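Local coordinates for putative lipoprotein (Parabacteroides distasonis ATCC 8503, PDB 3JX8) that is of unknown function but resembles the head domains of auto-transporter adhesins, and may take part in cell adhesion or lipid binding, at residues A[10-15]-A[49-54]; A[20-25]-A[94-99]; A[33-38]-A[90-95]; A[220-225]-A[238-243]. All coordinates share one frame; numbering follows the deposited sequence.

Contact 1 of 4, residues A[10-15]-A[49-54]; sequences NGNPET and IDENLF
E51 OE2 is gripped by two asparagine amides, from the residues before and after G11. N12 ND2 stands 2.9 Å from E51 OE2, and the carboxylate oxygen lies in the amide plane of N12 although the amide meets it from above the carboxylate plane. N10 ND2 reaches E51 OE2 at 3.0 Å on the anti lone pair, with the N10 amide and the carboxylate turned 63° against each other. E51 leaves its backbone with CG between N and the carbonyl carbon (chi1 65°) and then runs extended, which carries the carboxylate alongside the N12 side chain and across that of N10. G11 N donates a hydrogen bond to D50 OD2 on its anti lone pair at 2.8 Å; the same oxygen also bonds T87. N10 N donates to N52 OD1 at 2.9 Å from above the carbonyl plane, while the two amide groups stack and slide past each other in opposite directions. N10 OD1 turns back to N12 N at 3.0 Å. Backbone bonds continue from N12 O, which takes E51 N, into the strand pair E14-I49, where E14 N meets I49 O at 2.9 Å and I49 N meets E14 O. Packing centres on E14 and the F54 ring: E14 CB and CG lie near F54 CE2, E14 O sits at the ring edge, and I49 CG2 covers a face. The E14 carboxylate itself is paired with R16. An Asx turn at N10 thus leads into an antiparallel strand pair at one end of the beta-solenoid-like chain.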
loop_
_atom_site.group_PDB
_atom_site.type_symbol
_atom_site.label_atom_id
_atom_site.label_comp_id
_atom_site.label_asym_id
_atom_site.label_seq_id
_atom_site.Cartn_x
_atom_site.Cartn_y
_atom_site.Cartn_z
ATOM N N ASN A 10 9.350 35.885 -1.471
ATOM C CA ASN A 10 9.588 37.263 -1.061
ATOM C C ASN A 10 8.316 38.106 -1.021
ATOM O O ASN A 10 8.389 39.268 -0.720
ATOM C CB ASN A 10 10.669 37.937 -1.922
ATOM C CG ASN A 10 10.207 38.273 -3.354
ATOM O OD1 ASN A 10 9.104 37.946 -3.789
ATOM N ND2 ASN A 10 11.096 38.908 -4.098
ATOM N N GLY A 11 7.167 37.529 -1.351
ATOM C CA GLY A 11 5.902 38.237 -1.208
ATOM C C GLY A 11 5.571 39.125 -2.391
ATOM O O GLY A 11 4.637 39.886 -2.333
ATOM N N ASN A 12 6.337 39.037 -3.466
ATOM C CA ASN A 12 6.014 39.775 -4.671
ATOM C C ASN A 12 5.592 38.829 -5.779
ATOM O O ASN A 12 6.416 38.390 -6.544
ATOM C CB ASN A 12 7.234 40.562 -5.088
ATOM C CG ASN A 12 7.683 41.524 -4.027
ATOM O OD1 ASN A 12 6.921 41.911 -3.137
ATOM N ND2 ASN A 12 8.930 41.939 -4.127
ATOM N N PRO A 13 4.297 38.543 -5.896
ATOM C CA PRO A 13 3.885 37.568 -6.897
ATOM C C PRO A 13 4.076 38.023 -8.331
ATOM O O PRO A 13 3.716 39.146 -8.672
ATOM C CB PRO A 13 2.386 37.390 -6.628
ATOM C CG PRO A 13 2.094 38.174 -5.386
ATOM C CD PRO A 13 3.137 39.195 -5.269
ATOM N N GLU A 14 4.589 37.118 -9.158
ATOM C CA GLU A 14 4.792 37.355 -10.579
ATOM C C GLU A 14 4.124 36.248 -11.391
ATOM O O GLU A 14 4.233 35.081 -11.056
ATOM C CB GLU A 14 6.297 37.422 -10.938
ATOM C CG GLU A 14 6.575 37.466 -12.435
ATOM C CD GLU A 14 8.042 37.635 -12.832
ATOM O OE1 GLU A 14 8.955 37.723 -11.954
ATOM O OE2 GLU A 14 8.263 37.682 -14.076
ATOM N N THR A 15 3.462 36.641 -12.476
ATOM C CA THR A 15 2.869 35.718 -13.406
ATOM C C THR A 15 3.716 35.660 -14.664
ATOM O O THR A 15 4.104 36.694 -15.230
ATOM C CB THR A 15 1.465 36.152 -13.764
ATOM O OG1 THR A 15 0.671 36.089 -12.578
ATOM C CG2 THR A 15 0.872 35.283 -14.839
ATOM N N ILE A 49 3.880 32.824 -9.018
ATOM C CA ILE A 49 4.556 32.495 -7.760
ATOM C C ILE A 49 5.387 33.715 -7.348
ATOM O O ILE A 49 5.672 34.599 -8.194
ATOM C CB ILE A 49 5.429 31.189 -7.928
ATOM C CG1 ILE A 49 5.748 30.551 -6.564
ATOM C CG2 ILE A 49 6.716 31.442 -8.754
ATOM C CD1 ILE A 49 6.250 29.107 -6.663
ATOM N N ASP A 50 5.771 33.791 -6.077
ATOM C CA ASP A 50 6.692 34.822 -5.643
ATOM C C ASP A 50 7.862 34.884 -6.637
ATOM O O ASP A 50 8.436 33.855 -7.007
ATOM C CB ASP A 50 7.212 34.566 -4.224
ATOM C CG ASP A 50 6.082 34.399 -3.201
ATOM O OD1 ASP A 50 5.368 33.390 -3.300
ATOM O OD2 ASP A 50 5.912 35.253 -2.295
ATOM N N GLU A 51 8.206 36.101 -7.063
ATOM C CA GLU A 51 9.148 36.305 -8.157
ATOM C C GLU A 51 10.478 35.591 -7.904
ATOM O O GLU A 51 11.114 35.083 -8.835
ATOM C CB GLU A 51 9.388 37.793 -8.415
ATOM C CG GLU A 51 10.067 38.515 -7.267
ATOM C CD GLU A 51 10.071 40.041 -7.399
ATOM O OE1 GLU A 51 9.904 40.598 -8.523
ATOM O OE2 GLU A 51 10.301 40.665 -6.347
ATOM N N ASN A 52 10.897 35.540 -6.649
ATOM C CA ASN A 52 12.174 34.921 -6.325
ATOM C C ASN A 52 12.187 33.386 -6.482
ATOM O O ASN A 52 13.233 32.805 -6.689
ATOM C CB ASN A 52 12.632 35.354 -4.934
ATOM C CG ASN A 52 11.702 34.878 -3.839
ATOM O OD1 ASN A 52 10.490 35.009 -3.937
ATOM N ND2 ASN A 52 12.280 34.331 -2.774
ATOM N N LEU A 53 11.033 32.739 -6.446
ATOM C CA LEU A 53 10.986 31.289 -6.468
ATOM C C LEU A 53 11.126 30.662 -7.887
ATOM O O LEU A 53 11.487 29.478 -8.000
ATOM C CB LEU A 53 9.713 30.818 -5.768
ATOM C CG LEU A 53 9.635 31.197 -4.282
ATOM C CD1 LEU A 53 8.353 30.612 -3.614
ATOM C CD2 LEU A 53 10.928 30.801 -3.525
ATOM N N PHE A 54 10.904 31.439 -8.958
ATOM C CA PHE A 54 11.068 30.903 -10.326
ATOM C C PHE A 54 12.463 30.328 -10.574
ATOM O O PHE A 54 12.605 29.365 -11.276
ATOM C CB PHE A 54 10.811 31.973 -11.411
ATOM C CG PHE A 54 9.352 32.248 -11.668
ATOM C CD1 PHE A 54 8.570 31.325 -12.327
ATOM C CD2 PHE A 54 8.768 33.433 -11.265
ATOM C CE1 PHE A 54 7.224 31.566 -12.574
ATOM C CE2 PHE A 54 7.418 33.675 -11.524
ATOM C CZ PHE A 54 6.655 32.733 -12.170
#

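Contact 2 of 4, residues A[20-25]-A[94-99]; sequences ISDYDE and NSKELK
D22 takes a direct bond from the backbone of K96: K96 N donates to D22 OD1 at 3.0 Å, on the syn side, tilted 18° from the carboxylate plane, and the torsion that sets CG opposite the backbone N (D22 chi1 -164°) swings the acid to it. K99 N makes another direct bond, 2.9 Å to D24 O, and S95 OG bonds Y23 O weakly, with E97 O also near its proton. One water joins the same loops: it can donate to D22 OD2 at 2.7 Å and to Y23 O at 2.8 Å, and it accepts from E97 N. D22 OD2 also holds a glycerol, probably from the crystallisation liquor. Charge enters weakly, since D24 OD2 and K99 NZ are 4.2 Å apart, beyond a salt bridge, and the extended lysine chain passes the acid obliquely. The chief nonpolar contact is CH-pi. S95 CB rests over the centre of the Y23 ring, 3.6 Å from its centroid and almost on the normal, while I20 CD1 and S21 O lie at the ring edge. D24 CA lies 3.2 Å from E97 O in a CA-H...O contact where the backbones come close. Y23 OH bonds S93, tying the loop before strand 25-29 to strand 89-95, and S95 OG bonds Y36, joining 89-95 to strand 33-38. V61 and L66 touch Y23 from strands 57-62 and 65-70, and L98 packs on Y36.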
loop_
_atom_site.group_PDB
_atom_site.type_symbol
_atom_site.label_atom_id
_atom_site.label_comp_id
_atom_site.label_asym_id
_atom_site.label_seq_id
_atom_site.Cartn_x
_atom_site.Cartn_y
_atom_site.Cartn_z
ATOM N N ILE A 20 5.061 26.544 -24.451
ATOM C CA ILE A 20 5.122 25.105 -24.391
ATOM C C ILE A 20 4.519 24.437 -25.633
ATOM O O ILE A 20 3.622 24.970 -26.243
ATOM C CB ILE A 20 4.388 24.570 -23.139
ATOM C CG1 ILE A 20 2.917 24.977 -23.128
ATOM C CG2 ILE A 20 5.037 25.058 -21.876
ATOM C CD1 ILE A 20 2.070 24.056 -22.217
ATOM N N SER A 21 5.014 23.253 -25.980
ATOM C CA SER A 21 4.319 22.356 -26.915
ATOM C C SER A 21 3.230 21.616 -26.174
ATOM O O SER A 21 3.179 21.617 -24.942
ATOM C CB SER A 21 5.244 21.254 -27.422
ATOM O OG SER A 21 6.448 21.793 -27.894
ATOM N N ASP A 22 2.415 20.910 -26.949
ATOM C CA ASP A 22 1.434 20.019 -26.394
ATOM C C ASP A 22 2.082 18.946 -25.545
ATOM O O ASP A 22 3.245 18.611 -25.722
ATOM C CB ASP A 22 0.617 19.329 -27.493
ATOM C CG ASP A 22 -0.667 18.696 -26.951
ATOM O OD1 ASP A 22 -1.306 19.290 -26.064
ATOM O OD2 ASP A 22 -1.040 17.623 -27.412
ATOM N N TYR A 23 1.298 18.425 -24.618
ATOM C CA TYR A 23 1.736 17.373 -23.739
ATOM C C TYR A 23 0.537 16.509 -23.459
ATOM O O TYR A 23 -0.581 16.976 -23.506
ATOM C CB TYR A 23 2.302 17.970 -22.435
ATOM C CG TYR A 23 1.338 18.855 -21.648
ATOM C CD1 TYR A 23 0.484 18.314 -20.698
ATOM C CD2 TYR A 23 1.302 20.246 -21.844
ATOM C CE1 TYR A 23 -0.385 19.123 -19.959
ATOM C CE2 TYR A 23 0.452 21.068 -21.091
ATOM C CZ TYR A 23 -0.392 20.498 -20.153
ATOM O OH TYR A 23 -1.242 21.294 -19.415
ATOM N N ASP A 24 0.785 15.242 -23.192
ATOM C CA ASP A 24 -0.264 14.315 -22.828
ATOM C C ASP A 24 -0.042 13.762 -21.435
ATOM O O ASP A 24 -0.774 12.895 -20.984
ATOM C CB ASP A 24 -0.363 13.180 -23.852
ATOM C CG ASP A 24 0.880 12.312 -23.919
ATOM O OD1 ASP A 24 1.828 12.486 -23.111
ATOM O OD2 ASP A 24 0.907 11.428 -24.805
ATOM N N GLU A 25 0.965 14.284 -20.749
ATOM C CA GLU A 25 1.320 13.797 -19.428
ATOM C C GLU A 25 1.853 14.954 -18.573
ATOM O O GLU A 25 2.491 15.877 -19.102
ATOM C CB GLU A 25 2.333 12.690 -19.625
ATOM C CG GLU A 25 2.842 12.070 -18.380
ATOM C CD GLU A 25 3.820 10.931 -18.658
ATOM O OE1 GLU A 25 3.614 10.197 -19.684
ATOM O OE2 GLU A 25 4.773 10.789 -17.831
ATOM N N ASN A 94 -3.402 24.023 -20.175
ATOM C CA ASN A 94 -4.211 23.129 -20.963
ATOM C C ASN A 94 -3.425 22.422 -22.065
ATOM O O ASN A 94 -2.340 22.865 -22.476
ATOM C CB ASN A 94 -5.424 23.860 -21.517
ATOM C CG ASN A 94 -5.055 25.039 -22.402
ATOM O OD1 ASN A 94 -4.738 24.873 -23.584
ATOM N ND2 ASN A 94 -5.131 26.225 -21.844
ATOM N N SER A 95 -3.954 21.287 -22.493
ATOM C CA SER A 95 -3.374 20.512 -23.599
ATOM C C SER A 95 -4.524 19.781 -24.243
ATOM O O SER A 95 -5.666 19.866 -23.755
ATOM C CB SER A 95 -2.317 19.516 -23.123
ATOM O OG SER A 95 -2.901 18.471 -22.373
ATOM N N LYS A 96 -4.241 19.067 -25.330
ATOM C CA LYS A 96 -5.310 18.403 -26.064
ATOM C C LYS A 96 -5.881 17.247 -25.249
ATOM O O LYS A 96 -7.090 17.057 -25.219
ATOM C CB LYS A 96 -4.828 17.950 -27.441
ATOM C CG LYS A 96 -4.190 19.105 -28.288
ATOM C CD LYS A 96 -5.114 19.696 -29.345
ATOM C CE LYS A 96 -4.746 21.160 -29.796
ATOM N NZ LYS A 96 -3.269 21.463 -29.872
ATOM N N GLU A 97 -5.025 16.514 -24.541
ATOM C CA GLU A 97 -5.457 15.335 -23.786
ATOM C C GLU A 97 -4.526 15.105 -22.603
ATOM O O GLU A 97 -3.330 15.373 -22.710
ATOM C CB GLU A 97 -5.391 14.126 -24.705
ATOM C CG GLU A 97 -5.751 12.795 -24.069
ATOM C CD GLU A 97 -5.626 11.632 -25.059
ATOM O OE1 GLU A 97 -5.016 11.846 -26.139
ATOM O OE2 GLU A 97 -6.124 10.517 -24.758
ATOM N N LEU A 98 -5.065 14.585 -21.502
ATOM C CA LEU A 98 -4.245 14.198 -20.354
ATOM C C LEU A 98 -4.438 12.719 -20.086
ATOM O O LEU A 98 -5.464 12.302 -19.549
ATOM C CB LEU A 98 -4.624 15.005 -19.122
ATOM C CG LEU A 98 -3.858 14.701 -17.826
ATOM C CD1 LEU A 98 -2.332 14.985 -17.983
ATOM C CD2 LEU A 98 -4.488 15.506 -16.722
ATOM N N LYS A 99 -3.453 11.934 -20.486
ATOM C CA LYS A 99 -3.496 10.503 -20.312
ATOM C C LYS A 99 -2.994 10.118 -18.948
ATOM O O LYS A 99 -3.447 9.140 -18.393
ATOM C CB LYS A 99 -2.625 9.791 -21.333
ATOM C CG LYS A 99 -2.945 10.100 -22.762
ATOM C CD LYS A 99 -2.107 9.239 -23.704
ATOM C CE LYS A 99 -2.456 9.523 -25.161
ATOM N NZ LYS A 99 -1.814 8.490 -26.043
HETATM O O HOH W 1 -2.295 16.072 -25.574
#

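Contact 3 of 4, residues A[33-38]-A[90-95]; sequences DFEYEQ and KIKSNS
F34 lays its ring against I91, whose CG2 sits over the ring centre, 3.6 Å from the centroid and 3° off the normal. With CG opposite the backbone N (F34 chi1 -168°), the phenyl ring leans across the strand gap, and I91 CD1 comes to 3.8 Å from F34 CD2. Two residues on, Y36 uses the same first torsion to send its hydroxyl to S95: Y36 OH and S95 OG are 2.6 Å apart in a hydrogen bond between the two hydroxyls, the serine oxygen lying at the ring edge near its plane. On the face of D33, E35, K90 and K92, the exposed E35 and K92 lie side by side. E35 OE1 is 3.4 Å from K92 NZ in a salt bridge that belongs to one of two modelled lysine conformers, so its hold is doubtful. E37 bends away to bond S112 N and K113 N. The backbones run parallel with register D33-K90 through Q38-S95, bonded well at I91 N to D33 O (2.8 Å) but only weakly at S95 N to E37 O. Strand 33-38 lies between 89-95 and 108-111, strand 44-50 borders 89-95 antiparallel, F28 meets the F34 ring edge-to-face, and F109, L66 and I68 also touch it.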
loop_
_atom_site.group_PDB
_atom_site.type_symbol
_atom_site.label_atom_id
_atom_site.label_comp_id
_atom_site.label_asym_id
_atom_site.label_seq_id
_atom_site.Cartn_x
_atom_site.Cartn_y
_atom_site.Cartn_z
ATOM N N ASP A 33 -2.039 25.558 -6.365
ATOM C CA ASP A 33 -3.346 25.293 -6.949
ATOM C C ASP A 33 -3.180 25.285 -8.465
ATOM O O ASP A 33 -2.874 26.313 -9.081
ATOM C CB ASP A 33 -4.352 26.344 -6.521
ATOM C CG ASP A 33 -4.664 26.267 -5.032
ATOM O OD1 ASP A 33 -4.672 25.157 -4.452
ATOM O OD2 ASP A 33 -4.940 27.313 -4.436
ATOM N N PHE A 34 -3.355 24.106 -9.048
ATOM C CA PHE A 34 -3.115 23.852 -10.447
ATOM C C PHE A 34 -4.468 23.613 -11.070
ATOM O O PHE A 34 -5.155 22.690 -10.701
ATOM C CB PHE A 34 -2.210 22.619 -10.554
ATOM C CG PHE A 34 -1.617 22.343 -11.929
ATOM C CD1 PHE A 34 -2.330 22.551 -13.108
ATOM C CD2 PHE A 34 -0.361 21.761 -12.013
ATOM C CE1 PHE A 34 -1.770 22.229 -14.337
ATOM C CE2 PHE A 34 0.215 21.472 -13.245
ATOM C CZ PHE A 34 -0.476 21.701 -14.397
ATOM N N GLU A 35 -4.859 24.463 -12.008
ATOM C CA GLU A 35 -6.067 24.261 -12.811
ATOM C C GLU A 35 -5.720 23.783 -14.207
ATOM O O GLU A 35 -4.977 24.459 -14.929
ATOM C CB GLU A 35 -6.812 25.568 -12.983
ATOM C CG GLU A 35 -7.413 26.102 -11.749
ATOM C CD GLU A 35 -8.086 27.445 -11.991
ATOM O OE1 GLU A 35 -8.166 27.904 -13.178
ATOM O OE2 GLU A 35 -8.546 28.032 -10.991
ATOM N N TYR A 36 -6.283 22.644 -14.596
ATOM C CA TYR A 36 -6.003 22.047 -15.895
ATOM C C TYR A 36 -7.314 21.815 -16.619
ATOM O O TYR A 36 -8.350 21.582 -15.992
ATOM C CB TYR A 36 -5.219 20.721 -15.759
ATOM C CG TYR A 36 -5.100 19.983 -17.081
ATOM C CD1 TYR A 36 -4.090 20.284 -17.976
ATOM C CD2 TYR A 36 -6.034 19.027 -17.451
ATOM C CE1 TYR A 36 -4.015 19.651 -19.202
ATOM C CE2 TYR A 36 -5.972 18.398 -18.668
ATOM C CZ TYR A 36 -4.952 18.709 -19.541
ATOM O OH TYR A 36 -4.895 18.092 -20.781
ATOM N N GLU A 37 -7.264 21.891 -17.942
ATOM C CA GLU A 37 -8.365 21.458 -18.802
ATOM C C GLU A 37 -7.822 20.838 -20.075
ATOM O O GLU A 37 -6.751 21.199 -20.551
ATOM C CB GLU A 37 -9.292 22.620 -19.205
ATOM C CG GLU A 37 -9.912 23.429 -18.046
ATOM C CD GLU A 37 -10.877 22.646 -17.124
ATOM O OE1 GLU A 37 -11.391 21.568 -17.504
ATOM O OE2 GLU A 37 -11.145 23.137 -15.998
ATOM N N GLN A 38 -8.567 19.894 -20.621
ATOM C CA GLN A 38 -8.298 19.431 -21.964
ATOM C C GLN A 38 -8.928 20.465 -22.885
ATOM O O GLN A 38 -10.005 20.976 -22.579
ATOM C CB GLN A 38 -8.892 18.043 -22.201
ATOM C CG GLN A 38 -8.193 16.947 -21.390
ATOM C CD GLN A 38 -8.668 15.550 -21.728
ATOM O OE1 GLN A 38 -7.982 14.562 -21.426
ATOM N NE2 GLN A 38 -9.849 15.452 -22.355
ATOM N N LYS A 90 -0.021 29.498 -8.112
ATOM C CA LYS A 90 -1.143 29.128 -8.960
ATOM C C LYS A 90 -0.601 28.740 -10.321
ATOM O O LYS A 90 0.337 29.391 -10.844
ATOM C CB LYS A 90 -2.109 30.290 -9.129
ATOM C CG LYS A 90 -2.772 30.713 -7.849
ATOM C CD LYS A 90 -3.881 31.769 -8.051
ATOM C CE LYS A 90 -3.338 33.154 -8.238
ATOM N NZ LYS A 90 -4.427 34.150 -8.507
ATOM N N ILE A 91 -1.190 27.697 -10.897
ATOM C CA ILE A 91 -0.805 27.231 -12.208
ATOM C C ILE A 91 -2.086 27.057 -13.030
ATOM O O ILE A 91 -3.084 26.511 -12.538
ATOM C CB ILE A 91 -0.073 25.869 -12.135
ATOM C CG1 ILE A 91 1.159 25.983 -11.221
ATOM C CG2 ILE A 91 0.278 25.372 -13.566
ATOM C CD1 ILE A 91 1.812 24.640 -10.817
ATOM N N LYS A 92 -2.075 27.548 -14.263
ATOM C CA LYS A 92 -3.165 27.288 -15.195
ATOM C C LYS A 92 -2.561 26.701 -16.463
ATOM O O LYS A 92 -1.586 27.236 -17.017
ATOM C CB LYS A 92 -3.953 28.562 -15.492
ATOM C CG LYS A 92 -4.741 29.069 -14.296
ATOM C CD LYS A 92 -5.737 30.131 -14.691
ATOM C CE LYS A 92 -6.531 30.602 -13.481
ATOM N NZ LYS A 92 -7.819 31.226 -13.904
ATOM N N SER A 93 -3.108 25.585 -16.921
ATOM C CA SER A 93 -2.567 25.001 -18.147
ATOM C C SER A 93 -3.616 24.208 -18.878
ATOM O O SER A 93 -4.607 23.803 -18.283
ATOM C CB SER A 93 -1.335 24.129 -17.842
ATOM O OG SER A 93 -0.626 23.784 -19.017
ATOM N N ASN A 94 -3.402 24.023 -20.175
ATOM C CA ASN A 94 -4.211 23.129 -20.963
ATOM C C ASN A 94 -3.425 22.422 -22.065
ATOM O O ASN A 94 -2.340 22.865 -22.476
ATOM C CB ASN A 94 -5.424 23.860 -21.517
ATOM C CG ASN A 94 -5.055 25.039 -22.402
ATOM O OD1 ASN A 94 -4.738 24.873 -23.584
ATOM N ND2 ASN A 94 -5.131 26.225 -21.844
ATOM N N SER A 95 -3.954 21.287 -22.493
ATOM C CA SER A 95 -3.374 20.512 -23.599
ATOM C C SER A 95 -4.524 19.781 -24.243
ATOM O O SER A 95 -5.666 19.866 -23.755
ATOM C CB SER A 95 -2.317 19.516 -23.123
ATOM O OG SER A 95 -2.901 18.471 -22.373
#

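Contact 4 of 4, residues A[220-225]-A[238-243]; sequences ANIVGS and KSIMGS
I222 O is held by two donors: M241 N at 2.8 Å and a water at 2.7 Å that also meets S239 OG. The oxygen is approached as well by I240 CA, 3.3 Å away in a CA-H...O contact. S239 CB comes within 3.2 Å of N221 OD1, whereas N221 ND2 is taken by D219. S239 OG, placed opposite its backbone N (chi1 175°), points out to the water from the face it shares with N221, V223 and M241. On that face V29 of the second subunit meets M241, modelled as selenomethionine, and A125 of the second subunit meets V223. The backbones run parallel: S239 N bonds A220 O and I222 N bonds S239 O, each nearly end-on to the carbonyl, and G224 N bonds M241 O at 2.9 Å. On the other face A220, I222, K238 and I240 all touch I246, but I222 CD1 and I240 CG1 approach only to 4.4 Å; there K238 NZ bonds N79 and F77 of the second subunit. At G224 and G242 the backbone turns with positive phi, as glycine readily allows. Main-chain bonds therefore carry the pairing, A220, I222 and I240 make one face largely apolar with K238 beside them, and the second subunit reaches both faces.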
loop_
_atom_site.group_PDB
_atom_site.type_symbol
_atom_site.label_atom_id
_atom_site.label_comp_id
_atom_site.label_asym_id
_atom_site.label_seq_id
_atom_site.Cartn_x
_atom_site.Cartn_y
_atom_site.Cartn_z
ATOM N N ALA A 220 -16.273 -9.245 -3.125
ATOM C CA ALA A 220 -15.934 -8.542 -1.892
ATOM C C ALA A 220 -14.853 -9.327 -1.134
ATOM O O ALA A 220 -15.094 -10.464 -0.695
ATOM C CB ALA A 220 -17.177 -8.348 -1.034
ATOM N N ASN A 221 -13.656 -8.751 -1.025
ATOM C CA ASN A 221 -12.495 -9.434 -0.452
ATOM C C ASN A 221 -11.834 -8.590 0.604
ATOM O O ASN A 221 -11.521 -7.401 0.362
ATOM C CB ASN A 221 -11.459 -9.754 -1.541
ATOM C CG ASN A 221 -12.066 -10.561 -2.683
ATOM O OD1 ASN A 221 -12.421 -11.719 -2.497
ATOM N ND2 ASN A 221 -12.279 -9.930 -3.823
ATOM N N ILE A 222 -11.605 -9.189 1.766
ATOM C CA ILE A 222 -10.944 -8.527 2.881
ATOM C C ILE A 222 -9.926 -9.473 3.491
ATOM O O ILE A 222 -10.226 -10.658 3.803
ATOM C CB ILE A 222 -11.931 -8.131 4.004
ATOM C CG1 ILE A 222 -13.098 -7.303 3.439
ATOM C CG2 ILE A 222 -11.174 -7.446 5.168
ATOM C CD1 ILE A 222 -14.242 -7.026 4.432
ATOM N N VAL A 223 -8.720 -8.937 3.643
ATOM C CA VAL A 223 -7.667 -9.563 4.401
ATOM C C VAL A 223 -7.274 -8.565 5.479
ATOM O O VAL A 223 -6.511 -7.622 5.224
ATOM C CB VAL A 223 -6.472 -9.948 3.487
ATOM C CG1 VAL A 223 -5.296 -10.524 4.331
ATOM C CG2 VAL A 223 -6.945 -10.946 2.406
ATOM N N GLY A 224 -7.794 -8.761 6.679
ATOM C CA GLY A 224 -7.558 -7.843 7.805
ATOM C C GLY A 224 -8.824 -7.498 8.577
ATOM O O GLY A 224 -9.751 -8.258 8.597
ATOM N N SER A 225 -8.848 -6.343 9.223
ATOM C CA SER A 225 -9.967 -5.908 10.082
ATOM C C SER A 225 -10.894 -4.932 9.377
ATOM O O SER A 225 -11.865 -4.462 9.958
ATOM C CB SER A 225 -9.408 -5.204 11.313
ATOM O OG SER A 225 -8.632 -4.056 10.916
ATOM N N LYS A 238 -18.215 -13.443 -1.372
ATOM C CA LYS A 238 -17.644 -12.934 -0.120
ATOM C C LYS A 238 -16.346 -13.660 0.174
ATOM O O LYS A 238 -16.263 -14.873 0.003
ATOM C CB LYS A 238 -18.583 -13.196 1.029
ATOM C CG LYS A 238 -19.904 -12.529 0.915
ATOM C CD LYS A 238 -20.830 -13.050 2.009
ATOM C CE LYS A 238 -22.242 -12.525 1.893
ATOM N NZ LYS A 238 -23.100 -13.172 2.902
ATOM N N SER A 239 -15.336 -12.932 0.634
ATOM C CA SER A 239 -14.120 -13.564 1.103
ATOM C C SER A 239 -13.481 -12.721 2.191
ATOM O O SER A 239 -13.089 -11.581 1.938
ATOM C CB SER A 239 -13.193 -13.724 -0.066
ATOM O OG SER A 239 -11.978 -14.235 0.406
ATOM N N ILE A 240 -13.421 -13.254 3.405
ATOM C CA ILE A 240 -12.839 -12.555 4.538
ATOM C C ILE A 240 -11.822 -13.439 5.283
ATOM O O ILE A 240 -12.156 -14.517 5.759
ATOM C CB ILE A 240 -13.891 -12.131 5.566
ATOM C CG1 ILE A 240 -14.985 -11.315 4.926
ATOM C CG2 ILE A 240 -13.223 -11.363 6.700
ATOM C CD1 ILE A 240 -16.155 -11.035 5.865
HETATM N N MSE A 241 -10.585 -12.965 5.382
HETATM C CA MSE A 241 -9.567 -13.583 6.225
HETATM C C MSE A 241 -9.195 -12.539 7.234
HETATM O O MSE A 241 -8.519 -11.542 6.912
HETATM C CB MSE A 241 -8.338 -13.996 5.402
HETATM C CG MSE A 241 -7.421 -14.879 6.181
HETATM SE SE MSE A 241 -5.673 -15.009 5.300
HETATM C CE MSE A 241 -6.273 -16.199 3.829
ATOM N N GLY A 242 -9.668 -12.712 8.443
ATOM C CA GLY A 242 -9.424 -11.731 9.502
ATOM C C GLY A 242 -10.697 -11.378 10.237
ATOM O O GLY A 242 -11.704 -12.032 10.073
ATOM N N SER A 243 -10.640 -10.329 11.049
ATOM C CA SER A 243 -11.783 -9.864 11.863
ATOM C C SER A 243 -12.690 -8.871 11.134
ATOM O O SER A 243 -13.649 -8.359 11.726
ATOM C CB SER A 243 -11.262 -9.170 13.123
ATOM O OG SER A 243 -10.529 -7.994 12.745
HETATM O O HOH W 2 -10.121 -12.530 1.839
#

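In the fold
Contacts 2 and 3 form one unit, their centres 10 Å apart: they share N94 and S95 and are joined by probable hydrogen bonds, Y23 to S93 and L98 N to Q38 OE1 (2.9 Å). Contact 1 lies farther along the neighbouring strand 44-50, its centre about 18 Å from that of contact 3 and its nearest atoms about 5 Å away without touching. Contact 4 stands on the opposite side of the chain's centre, its centre about 41 Å from contacts 2 and 3 and 51 Å from contact 1. The glycerol at contact 2 and the sulfate near S225 probably come from the crystallisation liquor. The repeated parallel pairing resembles the beta-helix of pectate-lyase-like proteins.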